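Local structure of TlmII (4HVM) at residues 197-205 / 353-361; 273-284 / 296-307. The protein belongs to the condensation-domain family of nonribosomal peptide synthesis, takes part in tallysomycin biosynthesis and probably binds phosphopantetheine. One frame throughout, in Å; residues are numbered along the deposited sequence.

Interaction 1: 197-205 / 353-361; sequences RRLPALPVR and VAARWDVAV. With SO4 (sulfate ion), chain E.
Arg-356 and Leu-202 make the main polar link between the loop leaving helix 185-198 and the turn entering strand 359-361, inside the mixed sheet of this condensation-family protein. The arginine chain folds at chi2 (-71°) and again at chi3, which brings the edge of its guanidinium to Leu-202 O. It grips that carbonyl side-on: NH2 to Leu-202 O is 2.7 Å and lies in the carbonyl plane, whereas NE, 3.1 Å from Leu-202 O, stands well above that plane. NE also makes a weak bond to Pro-203 O, and Val-204 CG2 sits over the centre of one guanidinium face. In the salt bridge, Arg-205 meets Asp-358 side-on, NE to OD1 at 2.9 Å on the syn lone pair and NH2 to the same oxygen from outside the carboxylate plane; the two planes are 68° apart. The apolar contact centres on Trp-357, whose six-membered ring takes Leu-202 CD2 at its edge (3.6 Å from CE3) and Leu-199 CD2 near CZ3. Away from this contact, Arg-198 NH2 and NH1 hold a sulfate, probably from the crystallisation liquor. Leu-199 leans on helix 335-344, where Tyr-335 OH bonds Trp-357 NE1; Leu-202 and Pro-203 rest on Tyr-276 of strand 274-282.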
loop_
_atom_site.group_PDB
_atom_site.type_symbol
_atom_site.label_atom_id
_atom_site.label_comp_id
_atom_site.label_asym_id
_atom_site.label_seq_id
_atom_site.Cartn_x
_atom_site.Cartn_y
_atom_site.Cartn_z
ATOM N N ARG A 197 14.035 -14.279 -19.208
ATOM C CA ARG A 197 13.659 -14.426 -20.609
ATOM C C ARG A 197 12.711 -13.319 -21.070
ATOM O O ARG A 197 12.682 -12.969 -22.250
ATOM C CB ARG A 197 13.029 -15.805 -20.839
ATOM C CG ARG A 197 12.505 -16.036 -22.248
ATOM C CD ARG A 197 11.783 -17.374 -22.377
ATOM N NE ARG A 197 12.672 -18.460 -22.780
ATOM C CZ ARG A 197 13.301 -19.270 -21.934
ATOM N NH1 ARG A 197 13.145 -19.118 -20.625
ATOM N NH2 ARG A 197 14.090 -20.231 -22.398
ATOM N N ARG A 198 11.953 -12.755 -20.135
ATOM C CA ARG A 198 10.899 -11.803 -20.485
ATOM C C ARG A 198 11.259 -10.329 -20.288
ATOM O O ARG A 198 10.777 -9.470 -21.027
ATOM C CB ARG A 198 9.609 -12.149 -19.740
ATOM C CG ARG A 198 8.883 -13.331 -20.353
ATOM C CD ARG A 198 7.835 -13.907 -19.427
ATOM N NE ARG A 198 7.207 -15.093 -20.002
ATOM C CZ ARG A 198 7.762 -16.301 -20.017
ATOM N NH1 ARG A 198 7.113 -17.321 -20.562
ATOM N NH2 ARG A 198 8.965 -16.492 -19.488
ATOM N N LEU A 199 12.099 -10.043 -19.299
ATOM C CA LEU A 199 12.531 -8.670 -19.024
ATOM C C LEU A 199 13.120 -7.895 -20.218
ATOM O O LEU A 199 12.799 -6.719 -20.398
ATOM C CB LEU A 199 13.486 -8.623 -17.824
ATOM C CG LEU A 199 12.848 -8.754 -16.440
ATOM C CD1 LEU A 199 13.904 -8.722 -15.345
ATOM C CD2 LEU A 199 11.811 -7.661 -16.219
ATOM N N PRO A 200 13.987 -8.534 -21.030
ATOM C CA PRO A 200 14.515 -7.778 -22.173
ATOM C C PRO A 200 13.456 -7.436 -23.219
ATOM O O PRO A 200 13.636 -6.481 -23.975
ATOM C CB PRO A 200 15.546 -8.736 -22.778
ATOM C CG PRO A 200 15.931 -9.637 -21.664
ATOM C CD PRO A 200 14.673 -9.831 -20.882
ATOM N N ALA A 201 12.372 -8.203 -23.263
ATOM C CA ALA A 201 11.350 -8.018 -24.288
ATOM C C ALA A 201 10.321 -6.954 -23.914
ATOM O O ALA A 201 9.464 -6.602 -24.723
ATOM C CB ALA A 201 10.663 -9.338 -24.588
ATOM N N LEU A 202 10.403 -6.447 -22.689
ATOM C CA LEU A 202 9.487 -5.406 -22.234
ATOM C C LEU A 202 9.609 -4.156 -23.101
ATOM O O LEU A 202 10.707 -3.634 -23.290
ATOM C CB LEU A 202 9.754 -5.053 -20.770
ATOM C CG LEU A 202 8.825 -5.651 -19.713
ATOM C CD1 LEU A 202 8.795 -7.163 -19.797
ATOM C CD2 LEU A 202 9.241 -5.210 -18.321
ATOM N N PRO A 203 8.473 -3.674 -23.628
ATOM C CA PRO A 203 8.430 -2.487 -24.490
ATOM C C PRO A 203 8.932 -1.229 -23.785
ATOM O O PRO A 203 8.863 -1.133 -22.559
ATOM C CB PRO A 203 6.943 -2.351 -24.829
ATOM C CG PRO A 203 6.231 -3.101 -23.749
ATOM C CD PRO A 203 7.133 -4.236 -23.393
ATOM N N VAL A 204 9.428 -0.275 -24.565
ATOM C CA VAL A 204 10.016 0.944 -24.023
ATOM C C VAL A 204 8.970 2.031 -23.781
ATOM O O VAL A 204 8.163 2.336 -24.657
ATOM C CB VAL A 204 11.106 1.501 -24.960
ATOM C CG1 VAL A 204 11.764 2.725 -24.345
ATOM C CG2 VAL A 204 12.145 0.430 -25.263
ATOM N N ARG A 205 8.998 2.611 -22.584
ATOM C CA ARG A 205 8.107 3.710 -22.231
ATOM C C ARG A 205 8.820 4.738 -21.355
ATOM O O ARG A 205 9.255 5.784 -21.836
ATOM C CB ARG A 205 6.862 3.184 -21.516
ATOM C CG ARG A 205 5.708 2.843 -22.439
ATOM C CD ARG A 205 4.555 2.248 -21.651
ATOM N NE ARG A 205 4.071 3.161 -20.618
ATOM C CZ ARG A 205 3.069 4.019 -20.788
ATOM N NH1 ARG A 205 2.442 4.087 -21.953
ATOM N NH2 ARG A 205 2.694 4.812 -19.792
ATOM N N VAL A 353 13.833 2.476 -11.974
ATOM C CA VAL A 353 13.676 1.023 -12.060
ATOM C C VAL A 353 12.298 0.585 -12.554
ATOM O O VAL A 353 12.105 -0.574 -12.921
ATOM C CB VAL A 353 13.966 0.340 -10.709
ATOM C CG1 VAL A 353 15.414 0.552 -10.303
ATOM C CG2 VAL A 353 13.022 0.864 -9.634
ATOM N N ALA A 354 11.344 1.511 -12.560
ATOM C CA ALA A 354 9.976 1.189 -12.956
ATOM C C ALA A 354 9.603 1.797 -14.305
ATOM O O ALA A 354 8.428 1.866 -14.655
ATOM C CB ALA A 354 8.994 1.640 -11.882
ATOM N N ALA A 355 10.608 2.228 -15.061
ATOM C CA ALA A 355 10.383 2.889 -16.345
ATOM C C ALA A 355 9.648 2.001 -17.345
ATOM O O ALA A 355 8.924 2.495 -18.210
ATOM C CB ALA A 355 11.700 3.361 -16.930
ATOM N N ARG A 356 9.836 0.690 -17.221
ATOM C CA ARG A 356 9.246 -0.264 -18.157
ATOM C C ARG A 356 7.909 -0.804 -17.656
ATOM O O ARG A 356 7.242 -1.575 -18.345
ATOM C CB ARG A 356 10.214 -1.415 -18.432
ATOM C CG ARG A 356 11.582 -0.965 -18.926
ATOM C CD ARG A 356 11.541 -0.425 -20.351
ATOM N NE ARG A 356 11.841 -1.472 -21.325
ATOM C CZ ARG A 356 13.059 -1.753 -21.780
ATOM N NH1 ARG A 356 14.111 -1.058 -21.366
ATOM N NH2 ARG A 356 13.225 -2.731 -22.660
ATOM N N TRP A 357 7.532 -0.404 -16.446
ATOM C CA TRP A 357 6.198 -0.680 -15.917
ATOM C C TRP A 357 5.702 0.526 -15.124
ATOM O O TRP A 357 5.385 0.423 -13.940
ATOM C CB TRP A 357 6.175 -1.961 -15.068
ATOM C CG TRP A 357 7.261 -2.072 -14.027
ATOM C CD1 TRP A 357 7.279 -1.489 -12.792
ATOM C CD2 TRP A 357 8.470 -2.836 -14.124
ATOM N NE1 TRP A 357 8.428 -1.830 -12.122
ATOM C CE2 TRP A 357 9.176 -2.656 -12.918
ATOM C CE3 TRP A 357 9.027 -3.649 -15.115
ATOM C CZ2 TRP A 357 10.410 -3.259 -12.677
ATOM C CZ3 TRP A 357 10.252 -4.247 -14.875
ATOM C CH2 TRP A 357 10.929 -4.049 -13.666
ATOM N N ASP A 358 5.623 1.666 -15.806
ATOM C CA ASP A 358 5.402 2.960 -15.160
ATOM C C ASP A 358 3.944 3.282 -14.828
ATOM O O ASP A 358 3.583 4.448 -14.661
ATOM C CB ASP A 358 6.001 4.084 -16.011
ATOM C CG ASP A 358 5.383 4.156 -17.391
ATOM O OD1 ASP A 358 4.721 3.174 -17.784
ATOM O OD2 ASP A 358 5.559 5.184 -18.081
ATOM N N VAL A 359 3.110 2.255 -14.728
ATOM C CA VAL A 359 1.739 2.442 -14.273
ATOM C C VAL A 359 1.499 1.628 -13.009
ATOM O O VAL A 359 1.608 0.402 -13.020
ATOM C CB VAL A 359 0.718 2.026 -15.345
ATOM C CG1 VAL A 359 -0.696 2.212 -14.822
ATOM C CG2 VAL A 359 0.934 2.825 -16.621
ATOM N N ALA A 360 1.179 2.314 -11.918
ATOM C CA ALA A 360 0.967 1.647 -10.640
ATOM C C ALA A 360 -0.482 1.743 -10.189
ATOM O O ALA A 360 -1.048 2.832 -10.120
ATOM C CB ALA A 360 1.890 2.225 -9.578
ATOM N N VAL A 361 -1.077 0.593 -9.888
ATOM C CA VAL A 361 -2.427 0.537 -9.345
ATOM C C VAL A 361 -2.375 -0.102 -7.968
ATOM O O VAL A 361 -1.834 -1.194 -7.811
ATOM C CB VAL A 361 -3.356 -0.285 -10.241
ATOM C CG1 VAL A 361 -4.756 -0.322 -9.656
ATOM C CG2 VAL A 361 -3.375 0.295 -11.646
HETATM S S SO4 E . 9.031 -20.247 -20.359
HETATM O O1 SO4 E . 9.659 -20.469 -21.658
HETATM O O2 SO4 E . 9.287 -21.374 -19.462
HETATM O O3 SO4 E . 9.602 -19.038 -19.772
HETATM O O4 SO4 E . 7.590 -20.097 -20.552
#

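Interaction 2: 273-284 / 296-307; sequences DSLYLSTEVDLR and LTDRVVFGVDLT
Leu-277 and Phe-302 form one of four hydrogen-bonded pairs in the antiparallel ladder between strands 274-282 and 297-305, whose short axes run at 143°. Leu-277 N to Phe-302 O is 2.8 Å, and the ladder runs on past the strands to Leu-283 N on Leu-296 O and Leu-306 N on Asp-273 O. Leu-275, Leu-277, Thr-279, Val-300, Phe-302 and Val-304 are buried on one face. Phe-302 CG stands between the backbone N and the carbonyl carbon (chi1 65°), and the ring reaches toward the neighbouring strand: Leu-277 CB is over one face, and Thr-279 CG2 comes within 3.5 Å of CE1. Val-281 CG2 meets Val-300 CG2 at 3.9 Å. On the other face Tyr-276, Glu-280, Thr-297 and Arg-299 are partly exposed, with Ser-278 and Val-301 buried among them. Here the Tyr-276 ring covers Gly-303, whose CA makes a CH-pi contact 3.6 Å from the ring centroid. Glu-280 and Arg-299 run side by side through their CG atoms, their charged ends not in contact; Glu-280 OE2 bonds His-362. Asp-282 N-caps helix 283-286: its OD1 accepts Arg-284 N and NH1 (2.9 Å) from opposite faces of the carboxylate, while Leu-296 CB lies over the guanidinium, whose NE bonds Val-292 O and NH1 also pairs with Asp-146. At the far end Asp-273, Asp-305 and Thr-307 are exposed, but Leu-306 is buried. Helices 314-330 and 241-255 cover the apolar face, with Phe-325 edge-to-face on Phe-302; Tyr-335 of helix 335-344 touches Val-301 on the other, and strand 359-361 adjoins strand 274-282.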
loop_
_atom_site.group_PDB
_atom_site.type_symbol
_atom_site.label_atom_id
_atom_site.label_comp_id
_atom_site.label_asym_id
_atom_site.label_seq_id
_atom_site.Cartn_x
_atom_site.Cartn_y
_atom_site.Cartn_z
ATOM N N ASP A 273 0.221 -3.100 -29.043
ATOM C CA ASP A 273 0.873 -4.313 -28.560
ATOM C C ASP A 273 0.436 -4.663 -27.134
ATOM O O ASP A 273 -0.627 -5.254 -26.926
ATOM C CB ASP A 273 2.397 -4.167 -28.634
ATOM C CG ASP A 273 3.120 -5.494 -28.491
ATOM O OD1 ASP A 273 2.649 -6.493 -29.077
ATOM O OD2 ASP A 273 4.159 -5.534 -27.796
ATOM N N SER A 274 1.261 -4.299 -26.155
ATOM C CA SER A 274 0.954 -4.581 -24.755
ATOM C C SER A 274 1.409 -3.460 -23.821
ATOM O O SER A 274 2.230 -2.619 -24.191
ATOM C CB SER A 274 1.578 -5.908 -24.318
ATOM O OG SER A 274 2.988 -5.818 -24.280
ATOM N N LEU A 275 0.870 -3.472 -22.605
ATOM C CA LEU A 275 1.146 -2.452 -21.602
ATOM C C LEU A 275 1.424 -3.104 -20.247
ATOM O O LEU A 275 0.674 -3.979 -19.808
ATOM C CB LEU A 275 -0.043 -1.499 -21.492
ATOM C CG LEU A 275 0.048 -0.376 -20.459
ATOM C CD1 LEU A 275 1.045 0.688 -20.896
ATOM C CD2 LEU A 275 -1.320 0.232 -20.208
ATOM N N TYR A 276 2.494 -2.679 -19.583
ATOM C CA TYR A 276 2.885 -3.292 -18.313
ATOM C C TYR A 276 2.593 -2.428 -17.093
ATOM O O TYR A 276 2.968 -1.259 -17.038
ATOM C CB TYR A 276 4.357 -3.702 -18.340
ATOM C CG TYR A 276 4.573 -5.011 -19.052
ATOM C CD1 TYR A 276 4.600 -5.072 -20.440
ATOM C CD2 TYR A 276 4.734 -6.190 -18.339
ATOM C CE1 TYR A 276 4.791 -6.272 -21.098
ATOM C CE2 TYR A 276 4.926 -7.393 -18.983
ATOM C CZ TYR A 276 4.953 -7.431 -20.362
ATOM O OH TYR A 276 5.144 -8.636 -20.996
ATOM N N LEU A 277 1.927 -3.026 -16.112
ATOM C CA LEU A 277 1.497 -2.318 -14.915
ATOM C C LEU A 277 2.137 -2.901 -13.661
ATOM O O LEU A 277 2.835 -3.913 -13.716
ATOM C CB LEU A 277 -0.026 -2.372 -14.773
ATOM C CG LEU A 277 -0.931 -1.567 -15.706
ATOM C CD1 LEU A 277 -0.928 -2.092 -17.139
ATOM C CD2 LEU A 277 -2.349 -1.548 -15.158
ATOM N N SER A 278 1.881 -2.261 -12.528
ATOM C CA SER A 278 2.345 -2.759 -11.243
ATOM C C SER A 278 1.230 -2.666 -10.209
ATOM O O SER A 278 0.548 -1.646 -10.113
ATOM C CB SER A 278 3.564 -1.967 -10.768
ATOM O OG SER A 278 3.915 -2.324 -9.442
ATOM N N THR A 279 1.040 -3.733 -9.441
ATOM C CA THR A 279 0.059 -3.718 -8.362
ATOM C C THR A 279 0.566 -4.528 -7.176
ATOM O O THR A 279 1.480 -5.338 -7.319
ATOM C CB THR A 279 -1.306 -4.269 -8.821
ATOM O OG1 THR A 279 -2.284 -4.063 -7.794
ATOM C CG2 THR A 279 -1.210 -5.752 -9.141
ATOM N N GLU A 280 -0.031 -4.313 -6.008
ATOM C CA GLU A 280 0.383 -5.037 -4.811
ATOM C C GLU A 280 -0.382 -6.345 -4.636
ATOM O O GLU A 280 -1.467 -6.525 -5.189
ATOM C CB GLU A 280 0.228 -4.164 -3.563
ATOM C CG GLU A 280 1.249 -3.047 -3.462
ATOM C CD GLU A 280 0.647 -1.682 -3.715
ATOM O OE1 GLU A 280 -0.403 -1.376 -3.109
ATOM O OE2 GLU A 280 1.225 -0.918 -4.518
ATOM N N VAL A 281 0.206 -7.259 -3.871
ATOM C CA VAL A 281 -0.421 -8.533 -3.551
ATOM C C VAL A 281 -0.181 -8.863 -2.083
ATOM O O VAL A 281 0.953 -8.808 -1.614
ATOM C CB VAL A 281 0.142 -9.669 -4.427
ATOM C CG1 VAL A 281 -0.190 -11.027 -3.828
ATOM C CG2 VAL A 281 -0.397 -9.562 -5.841
ATOM N N ASP A 282 -1.248 -9.185 -1.359
ATOM C CA ASP A 282 -1.133 -9.576 0.039
ATOM C C ASP A 282 -0.840 -11.068 0.100
ATOM O O ASP A 282 -1.657 -11.885 -0.325
ATOM C CB ASP A 282 -2.424 -9.260 0.800
ATOM C CG ASP A 282 -2.247 -9.329 2.307
ATOM O OD1 ASP A 282 -1.255 -9.935 2.765
ATOM O OD2 ASP A 282 -3.099 -8.776 3.034
ATOM N N LEU A 283 0.327 -11.419 0.631
ATOM C CA LEU A 283 0.753 -12.814 0.680
ATOM C C LEU A 283 -0.010 -13.639 1.719
ATOM O O LEU A 283 0.088 -14.865 1.735
ATOM C CB LEU A 283 2.262 -12.912 0.919
ATOM C CG LEU A 283 3.146 -12.247 -0.139
ATOM C CD1 LEU A 283 4.621 -12.429 0.184
ATOM C CD2 LEU A 283 2.824 -12.785 -1.526
ATOM N N ARG A 284 -0.759 -12.961 2.583
ATOM C CA ARG A 284 -1.585 -13.635 3.579
ATOM C C ARG A 284 -2.692 -14.435 2.903
ATOM O O ARG A 284 -2.924 -15.597 3.233
ATOM C CB ARG A 284 -2.206 -12.619 4.541
ATOM C CG ARG A 284 -1.213 -11.851 5.402
ATOM C CD ARG A 284 -1.924 -10.775 6.210
ATOM N NE ARG A 284 -0.991 -9.977 6.999
ATOM C CZ ARG A 284 -0.302 -8.947 6.521
ATOM N NH1 ARG A 284 -0.437 -8.588 5.252
ATOM N NH2 ARG A 284 0.524 -8.277 7.312
ATOM N N LEU A 296 3.947 -8.219 4.732
ATOM C CA LEU A 296 3.675 -9.397 3.919
ATOM C C LEU A 296 3.005 -9.020 2.595
ATOM O O LEU A 296 2.328 -9.837 1.971
ATOM C CB LEU A 296 2.817 -10.395 4.699
ATOM C CG LEU A 296 3.530 -11.113 5.849
ATOM C CD1 LEU A 296 2.576 -12.044 6.567
ATOM C CD2 LEU A 296 4.745 -11.878 5.343
ATOM N N THR A 297 3.199 -7.774 2.176
ATOM C CA THR A 297 2.643 -7.296 0.919
ATOM C C THR A 297 3.774 -6.994 -0.055
ATOM O O THR A 297 4.747 -6.328 0.299
ATOM C CB THR A 297 1.790 -6.029 1.117
ATOM O OG1 THR A 297 0.740 -6.298 2.054
ATOM C CG2 THR A 297 1.187 -5.583 -0.206
ATOM N N ASP A 298 3.644 -7.495 -1.278
ATOM C CA ASP A 298 4.666 -7.301 -2.295
ATOM C C ASP A 298 4.042 -6.856 -3.613
ATOM O O ASP A 298 2.844 -7.029 -3.831
ATOM C CB ASP A 298 5.456 -8.592 -2.497
ATOM C CG ASP A 298 6.752 -8.372 -3.250
ATOM O OD1 ASP A 298 7.301 -7.247 -3.204
ATOM O OD2 ASP A 298 7.227 -9.336 -3.881
ATOM N N ARG A 299 4.861 -6.281 -4.486
ATOM C CA ARG A 299 4.394 -5.807 -5.784
ATOM C C ARG A 299 4.696 -6.808 -6.899
ATOM O O ARG A 299 5.780 -7.391 -6.946
ATOM C CB ARG A 299 5.028 -4.453 -6.109
ATOM C CG ARG A 299 4.485 -3.301 -5.284
ATOM C CD ARG A 299 5.273 -2.025 -5.539
ATOM N NE ARG A 299 6.599 -2.070 -4.931
ATOM C CZ ARG A 299 7.506 -1.103 -5.035
ATOM N NH1 ARG A 299 7.236 -0.008 -5.734
ATOM N NH2 ARG A 299 8.686 -1.233 -4.443
ATOM N N VAL A 300 3.729 -7.009 -7.787
ATOM C CA VAL A 300 3.937 -7.849 -8.962
ATOM C C VAL A 300 3.820 -7.029 -10.247
ATOM O O VAL A 300 3.014 -6.104 -10.331
ATOM C CB VAL A 300 2.966 -9.049 -8.998
ATOM C CG1 VAL A 300 3.163 -9.919 -7.769
ATOM C CG2 VAL A 300 1.529 -8.577 -9.084
ATOM N N VAL A 301 4.640 -7.363 -11.238
ATOM C CA VAL A 301 4.604 -6.684 -12.527
ATOM C C VAL A 301 3.969 -7.596 -13.570
ATOM O O VAL A 301 4.427 -8.718 -13.782
ATOM C CB VAL A 301 6.016 -6.288 -12.986
ATOM C CG1 VAL A 301 5.966 -5.629 -14.354
ATOM C CG2 VAL A 301 6.662 -5.368 -11.962
ATOM N N PHE A 302 2.902 -7.121 -14.207
ATOM C CA PHE A 302 2.189 -7.914 -15.206
ATOM C C PHE A 302 1.845 -7.080 -16.432
ATOM O O PHE A 302 1.768 -5.855 -16.354
ATOM C CB PHE A 302 0.917 -8.530 -14.613
ATOM C CG PHE A 302 -0.120 -7.521 -14.211
ATOM C CD1 PHE A 302 -0.006 -6.827 -13.019
ATOM C CD2 PHE A 302 -1.219 -7.280 -15.018
ATOM C CE1 PHE A 302 -0.960 -5.902 -12.649
ATOM C CE2 PHE A 302 -2.176 -6.361 -14.651
ATOM C CZ PHE A 302 -2.047 -5.671 -13.466
ATOM N N GLY A 303 1.636 -7.752 -17.559
ATOM C CA GLY A 303 1.334 -7.069 -18.801
ATOM C C GLY A 303 -0.043 -7.385 -19.357
ATOM O O GLY A 303 -0.465 -8.540 -19.383
ATOM N N VAL A 304 -0.743 -6.347 -19.801
ATOM C CA VAL A 304 -2.026 -6.510 -20.468
ATOM C C VAL A 304 -1.814 -6.476 -21.981
ATOM O O VAL A 304 -1.321 -5.488 -22.524
ATOM C CB VAL A 304 -3.011 -5.401 -20.059
ATOM C CG1 VAL A 304 -4.372 -5.644 -20.679
ATOM C CG2 VAL A 304 -3.125 -5.327 -18.547
ATOM N N ASP A 305 -2.177 -7.562 -22.655
ATOM C CA ASP A 305 -2.022 -7.642 -24.103
ATOM C C ASP A 305 -3.189 -6.963 -24.806
ATOM O O ASP A 305 -4.313 -7.452 -24.770
ATOM C CB ASP A 305 -1.909 -9.099 -24.546
ATOM C CG ASP A 305 -1.555 -9.237 -26.014
ATOM O OD1 ASP A 305 -1.132 -8.233 -26.629
ATOM O OD2 ASP A 305 -1.699 -10.359 -26.546
ATOM N N LEU A 306 -2.909 -5.839 -25.458
ATOM C CA LEU A 306 -3.951 -5.023 -26.071
ATOM C C LEU A 306 -3.981 -5.174 -27.589
ATOM O O LEU A 306 -4.580 -4.352 -28.286
ATOM C CB LEU A 306 -3.706 -3.553 -25.727
ATOM C CG LEU A 306 -3.398 -3.221 -24.265
ATOM C CD1 LEU A 306 -2.653 -1.900 -24.181
ATOM C CD2 LEU A 306 -4.679 -3.164 -23.447
ATOM N N THR A 307 -3.351 -6.232 -28.092
ATOM C CA THR A 307 -3.043 -6.359 -29.519
ATOM C C THR A 307 -4.218 -6.223 -30.495
ATOM O O THR A 307 -4.220 -5.333 -31.345
ATOM C CB THR A 307 -2.290 -7.667 -29.821
ATOM O OG1 THR A 307 -1.039 -7.668 -29.122
ATOM C CG2 THR A 307 -2.026 -7.790 -31.312
#

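From the N terminus, the chain leaves helix 185-198 through 197-205, then supplies strand 216-223 and helix 241-255 before entering strand 274-282. Eleven residues, including the last two of helix 283-286, separate 273-284 from 296-307, so interaction 2 closes a short antiparallel connection. Helices 314-330 and 335-344 follow, and 353-361 then returns to 197-205, closing the long loop of interaction 1 around interaction 2; the two do not cross. They share one mixed sheet, in which strand 359-361 runs parallel to strand 274-282: Val-359 O lies 2.7 Å from Ser-278 N, a probable hydrogen bond. Together they tie the end of helix 185-198 to the edge of that sheet formed by strand 297-305.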